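Local structure of glucose-binding protein (Thermus thermophilus HB27, 2B3F) at residues Thr307-Leu311 and Lys312-Ala316; Ala292-Trp295 and Leu296-Val299; Val343-Leu346 and Val347-Ala350. The protein binds glucose and galactose and probably delivers its sugar to a binding-protein-dependent transport system. All coordinates share one frame; numbering follows the deposited sequence.

Contact 1. Residues Thr307-Leu311 and Lys312-Ala316; sequences TSNPL and KGSIA. Unlike the reference sequence in segment 307-311: S308 (reference Phe). With GAL (beta-D-galactopyranose), chain G.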
# COMPACT_ATOMS: atom_id res chain seq x y z
N THR A 307 -10.43 14.28 8.14
CA THR A 307 -11.48 13.46 8.75
C THR A 307 -11.19 11.96 8.60
O THR A 307 -11.25 11.20 9.58
CB THR A 307 -12.84 13.80 8.13
OG1 THR A 307 -13.14 15.19 8.36
CG2 THR A 307 -13.95 12.94 8.71
N SER A 308 -10.87 11.53 7.39
CA SER A 308 -10.71 10.09 7.09
C SER A 308 -9.37 9.51 7.50
O SER A 308 -9.31 8.40 8.07
CB SER A 308 -10.98 9.83 5.62
OG SER A 308 -10.13 10.60 4.80
N ASN A 309 -8.27 10.20 7.21
CA ASN A 309 -6.96 9.58 7.39
C ASN A 309 -6.58 9.21 8.81
O ASN A 309 -5.98 8.18 9.03
CB ASN A 309 -5.85 10.35 6.65
CG ASN A 309 -5.97 10.18 5.16
OD1 ASN A 309 -5.95 9.06 4.65
ND2 ASN A 309 -6.13 11.29 4.43
N PRO A 310 -6.95 10.04 9.80
CA PRO A 310 -6.67 9.60 11.18
C PRO A 310 -7.29 8.23 11.55
O PRO A 310 -6.73 7.49 12.37
CB PRO A 310 -7.26 10.73 12.04
CG PRO A 310 -7.17 11.96 11.13
CD PRO A 310 -7.50 11.41 9.75
N LEU A 311 -8.43 7.90 10.95
CA LEU A 311 -9.06 6.58 11.14
C LEU A 311 -8.34 5.46 10.39
O LEU A 311 -8.31 4.31 10.83
CB LEU A 311 -10.51 6.62 10.67
CG LEU A 311 -11.43 7.55 11.47
CD1 LEU A 311 -12.78 7.75 10.74
CD2 LEU A 311 -11.65 6.95 12.86
N LYS A 312 -7.76 5.82 9.25
CA LYS A 312 -7.18 4.85 8.30
C LYS A 312 -5.78 4.35 8.64
O LYS A 312 -5.44 3.21 8.31
CB LYS A 312 -7.14 5.49 6.91
CG LYS A 312 -6.81 4.57 5.75
CD LYS A 312 -7.89 3.59 5.40
CE LYS A 312 -7.65 3.02 4.00
NZ LYS A 312 -6.37 2.24 3.97
N GLY A 313 -4.95 5.21 9.23
CA GLY A 313 -3.56 4.89 9.51
C GLY A 313 -2.58 5.51 8.51
O GLY A 313 -1.39 5.57 8.74
N SER A 314 -3.12 5.95 7.38
CA SER A 314 -2.39 6.73 6.39
C SER A 314 -2.31 8.17 6.87
O SER A 314 -3.00 8.57 7.81
CB SER A 314 -3.11 6.72 5.04
OG SER A 314 -4.52 6.83 5.18
N ILE A 315 -1.48 8.95 6.18
CA ILE A 315 -1.45 10.39 6.37
C ILE A 315 -2.13 11.05 5.16
O ILE A 315 -2.39 10.41 4.14
CB ILE A 315 0.01 10.90 6.57
CG1 ILE A 315 0.85 10.70 5.30
CG2 ILE A 315 0.63 10.21 7.79
CD1 ILE A 315 2.31 11.11 5.38
N ALA A 316 -2.45 12.35 5.29
CA ALA A 316 -3.05 13.07 4.19
C ALA A 316 -2.03 13.26 3.06
O ALA A 316 -0.83 13.38 3.31
CB ALA A 316 -3.55 14.43 4.67
C1 GAL G . -3.52 -1.23 -0.21
C2 GAL G . -4.41 0.02 -0.16
C3 GAL G . -4.77 0.40 1.27
C4 GAL G . -5.34 -0.79 2.03
C5 GAL G . -4.42 -2.01 1.81
C6 GAL G . -4.88 -3.30 2.51
O1 GAL G . -3.26 -1.61 -1.53
O2 GAL G . -3.74 1.10 -0.84
O3 GAL G . -5.71 1.46 1.27
O4 GAL G . -6.64 -1.01 1.56
O5 GAL G . -4.23 -2.29 0.45
O6 GAL G . -6.00 -3.83 1.87
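N309 and S314 face each other where helix 302-312 gives way to loop. N309 starts with CG anti to its own carbonyl carbon (chi1 -71°), which carries the side chain out toward the loop. Its CB lies 3.6 Å from S314 O, and CG meets I315 O. At the tip, OD1 accepts the hydroxyl proton of S314, with 2.7 Å between OD1 and OG, the donor tilted 28° from the amide plane. ND2 turns to A316, 3.6 Å from its CA, and gives a hydrogen bond to V116 O. An amide suits this place because its acceptor and its donor each find a mate. This is a helix terminated by a glycine: G313 N bonds back to N309 O at 3.1 Å, and G313 then takes a positive phi (102°), where a CB would press on the carbonyl oxygen before it. Shortening N309 to an alanine is likely to leave S314 OG without this acceptor and V116 O without this donor, so that the loop could shift against the helix end. K312, the last helical residue and a long amine, bends its chain at chi2 and chi4 to bring NZ within 2.9 Å of galactose O3, in a pocket where H119 also binds NZ.

Contact 2. Residues Ala292-Trp295 and Leu296-Val299; sequences AINW and LRLV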
# COMPACT_ATOMS: atom_id res chain seq x y z
N ALA A 292 -20.09 12.30 -8.85
CA ALA A 292 -18.70 11.78 -8.77
C ALA A 292 -17.69 12.91 -8.66
O ALA A 292 -16.77 12.88 -7.85
CB ALA A 292 -18.41 10.90 -9.99
N ILE A 293 -17.88 13.95 -9.47
CA ILE A 293 -17.01 15.13 -9.41
C ILE A 293 -17.04 15.76 -8.02
O ILE A 293 -16.02 16.14 -7.47
CB ILE A 293 -17.41 16.17 -10.50
CG1 ILE A 293 -17.03 15.64 -11.89
CG2 ILE A 293 -16.72 17.51 -10.23
CD1 ILE A 293 -17.63 16.40 -13.05
N ASN A 294 -18.23 15.86 -7.42
CA ASN A 294 -18.32 16.38 -6.07
C ASN A 294 -17.64 15.48 -5.03
O ASN A 294 -17.09 15.94 -4.03
CB ASN A 294 -19.78 16.67 -5.73
CG ASN A 294 -20.32 17.88 -6.52
OD1 ASN A 294 -19.54 18.73 -6.96
ND2 ASN A 294 -21.65 17.95 -6.70
N TRP A 295 -17.64 14.18 -5.28
CA TRP A 295 -16.88 13.27 -4.43
C TRP A 295 -15.38 13.57 -4.56
O TRP A 295 -14.67 13.65 -3.56
CB TRP A 295 -17.21 11.80 -4.79
CG TRP A 295 -16.34 10.77 -4.14
CD1 TRP A 295 -15.32 10.09 -4.72
CD2 TRP A 295 -16.41 10.31 -2.78
NE1 TRP A 295 -14.76 9.22 -3.83
CE2 TRP A 295 -15.39 9.34 -2.62
CE3 TRP A 295 -17.23 10.60 -1.69
CZ2 TRP A 295 -15.18 8.66 -1.42
CZ3 TRP A 295 -17.00 9.95 -0.49
CH2 TRP A 295 -16.00 8.97 -0.37
N LEU A 296 -14.89 13.74 -5.78
CA LEU A 296 -13.47 14.08 -6.00
C LEU A 296 -13.08 15.37 -5.27
O LEU A 296 -12.00 15.46 -4.65
CB LEU A 296 -13.16 14.21 -7.50
CG LEU A 296 -13.42 12.97 -8.36
CD1 LEU A 296 -12.98 13.22 -9.79
CD2 LEU A 296 -12.71 11.73 -7.77
N ARG A 297 -13.96 16.37 -5.31
CA ARG A 297 -13.68 17.63 -4.63
C ARG A 297 -13.57 17.43 -3.13
O ARG A 297 -12.73 18.05 -2.47
CB ARG A 297 -14.75 18.68 -4.97
CG ARG A 297 -14.76 19.06 -6.45
CD ARG A 297 -15.89 20.02 -6.79
NE ARG A 297 -15.84 21.16 -5.88
CZ ARG A 297 -16.85 21.63 -5.15
NH1 ARG A 297 -18.07 21.10 -5.24
NH2 ARG A 297 -16.64 22.67 -4.34
N LEU A 298 -14.40 16.54 -2.59
CA LEU A 298 -14.32 16.20 -1.18
C LEU A 298 -13.05 15.44 -0.81
O LEU A 298 -12.35 15.78 0.14
CB LEU A 298 -15.56 15.39 -0.75
CG LEU A 298 -15.50 14.80 0.66
CD1 LEU A 298 -15.39 15.87 1.70
CD2 LEU A 298 -16.73 13.93 0.92
N VAL A 299 -12.75 14.37 -1.55
CA VAL A 299 -11.58 13.56 -1.19
C VAL A 299 -10.27 14.32 -1.41
O VAL A 299 -9.28 14.02 -0.77
CB VAL A 299 -11.55 12.15 -1.89
CG1 VAL A 299 -12.87 11.39 -1.64
CG2 VAL A 299 -11.28 12.27 -3.32
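A292 begins the run by accepting L296 N at its O, 2.9 Å away, the first of four successive i to i+4 backbone bonds; its own small CB fits against L3 and L282. I293 holds R297 N in the same way, while its CG2 lies alongside R297 CD at 4.3 Å. The side chains of N294 and R297 extend alongside one another in the same direction. The amide oxygen OD1 takes NH1 of R297 at a long 3.3 Å, lying in the guanidinium plane, whereas NH1 stands well above the amide plane, the two planes being 74° apart. R297 needs its length and charge for a second task, since NE forms a salt bridge with E91. W295, with CG anti to the backbone N (chi1 171°), swings its indole so that V299 comes over one face. V299 CG1 sits 3.7 Å from the centroid of the five-membered ring, 25° off the normal, a CH-pi contact one helical turn on. Indole NE1 is buried with no partner in the model. L298 CD2 approaches CZ3 of W295 obliquely. Helix 289-299 thus presents W295 to helix 15-27, to L3 and I5 of strand 2-7 and edge-to-face to F280, while L296 and R297 turn to helix 85-91.

Contact 3. Residues Val343-Leu346 and Val347-Ala350; sequences VGSL and VHGA. With GAL (beta-D-galactopyranose), chain G.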
# COMPACT_ATOMS: atom_id res chain seq x y z
N VAL A 343 10.61 6.43 -2.24
CA VAL A 343 10.50 5.53 -3.39
C VAL A 343 9.08 4.96 -3.39
O VAL A 343 8.33 5.17 -2.43
CB VAL A 343 11.52 4.35 -3.34
CG1 VAL A 343 12.97 4.87 -3.26
CG2 VAL A 343 11.23 3.42 -2.17
N GLY A 344 8.74 4.26 -4.47
CA GLY A 344 7.38 3.76 -4.64
C GLY A 344 7.28 2.26 -4.38
O GLY A 344 8.23 1.51 -4.59
N SER A 345 6.09 1.87 -3.93
CA SER A 345 5.72 0.45 -3.79
C SER A 345 5.44 -0.24 -5.11
O SER A 345 4.82 0.32 -6.01
CB SER A 345 4.47 0.36 -2.91
OG SER A 345 4.00 -0.98 -2.80
N LEU A 346 5.87 -1.51 -5.19
CA LEU A 346 5.45 -2.43 -6.25
C LEU A 346 4.07 -3.01 -5.99
O LEU A 346 3.19 -3.01 -6.86
CB LEU A 346 6.45 -3.61 -6.34
CG LEU A 346 6.01 -4.87 -7.10
CD1 LEU A 346 5.74 -4.54 -8.56
CD2 LEU A 346 7.08 -5.94 -6.97
N VAL A 347 3.89 -3.57 -4.79
CA VAL A 347 2.68 -4.32 -4.52
C VAL A 347 1.46 -3.41 -4.51
O VAL A 347 0.33 -3.83 -4.80
CB VAL A 347 2.85 -5.11 -3.20
CG1 VAL A 347 1.59 -5.85 -2.84
CG2 VAL A 347 4.04 -6.05 -3.34
N HIS A 348 1.70 -2.13 -4.24
CA HIS A 348 0.62 -1.15 -4.11
C HIS A 348 0.68 -0.07 -5.22
O HIS A 348 0.27 1.06 -4.99
CB HIS A 348 0.61 -0.59 -2.70
CG HIS A 348 0.54 -1.68 -1.66
ND1 HIS A 348 -0.63 -2.36 -1.39
CD2 HIS A 348 1.51 -2.26 -0.92
CE1 HIS A 348 -0.37 -3.31 -0.50
NE2 HIS A 348 0.92 -3.27 -0.20
N GLY A 349 1.18 -0.47 -6.39
CA GLY A 349 0.83 0.20 -7.64
C GLY A 349 1.62 1.39 -8.12
O GLY A 349 1.31 1.94 -9.19
N ALA A 350 2.62 1.81 -7.36
CA ALA A 350 3.33 3.03 -7.74
C ALA A 350 4.27 2.83 -8.93
O ALA A 350 4.26 3.67 -9.86
CB ALA A 350 4.07 3.61 -6.57
C1 GAL G . -3.52 -1.23 -0.21
C2 GAL G . -4.41 0.02 -0.16
C3 GAL G . -4.77 0.40 1.27
C4 GAL G . -5.34 -0.79 2.03
C5 GAL G . -4.42 -2.01 1.81
C6 GAL G . -4.88 -3.30 2.51
O1 GAL G . -3.26 -1.61 -1.53
O2 GAL G . -3.74 1.10 -0.84
O3 GAL G . -5.71 1.46 1.27
O4 GAL G . -6.64 -1.01 1.56
O5 GAL G . -4.23 -2.29 0.45
O6 GAL G . -6.00 -3.83 1.87
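V347 follows L346 round the corner after strand 341-344, its CG2 lying 4.4 Å from L346 CG. Its other methyl, CG1, rests above one face of the H348 ring, offset toward the rim, so a branched residue serves two neighbours. H348 comes next and is gripped at both ends. Its backbone N donates to S345 OG at 2.9 Å, the hydroxyl having been placed there by a chi1 of 176°, which turns OG away from the serine's own N. The same OG lies near the ring plane, at the edge, 3.4 Å from CD2 of H348. On another part of that edge, ND1 shares a hydrogen bond of 2.7 Å with galactose O1. G349 then closes a type I beta turn, its N bonding to L346 O almost straight (170°) but from above the carbonyl plane; its positive phi favours glycine. A350 N returns to S345 O at 3.0 Å, and its CB settles 3.8 Å from G344 CA, where a side chain on that glycine would clash. From helix 166-190, E174 accepts from S345 OG and V347 N, while H171 bonds to NE2 of H348. With both ring nitrogens engaged, the imidazole is probably kept from turning over, so that the sugar's anomeric hydroxyl would meet a nitrogen already set in direction, whichever of the two supplies the proton.

How the contacts relate
Along the chain the contacts come in series, contact 2, contact 1, contact 3, and none nests in or crosses another. Contact 2 lies within helix 289-299 and closes no loop; its centre is about 17 Å from that of contact 1, which closes the C-terminal end of the next helix, 302-312. Both helices pack on helix 15-27. After helix 328-339 the chain enters strand 341-344, which runs parallel to strand 272-280, and contact 3 closes the turn beyond it, against helix 166-190. Contacts 1 and 3, with centres about 19 Å apart, meet through galactose, one at O3 and the other at O1; contact 2 stays outside the pocket.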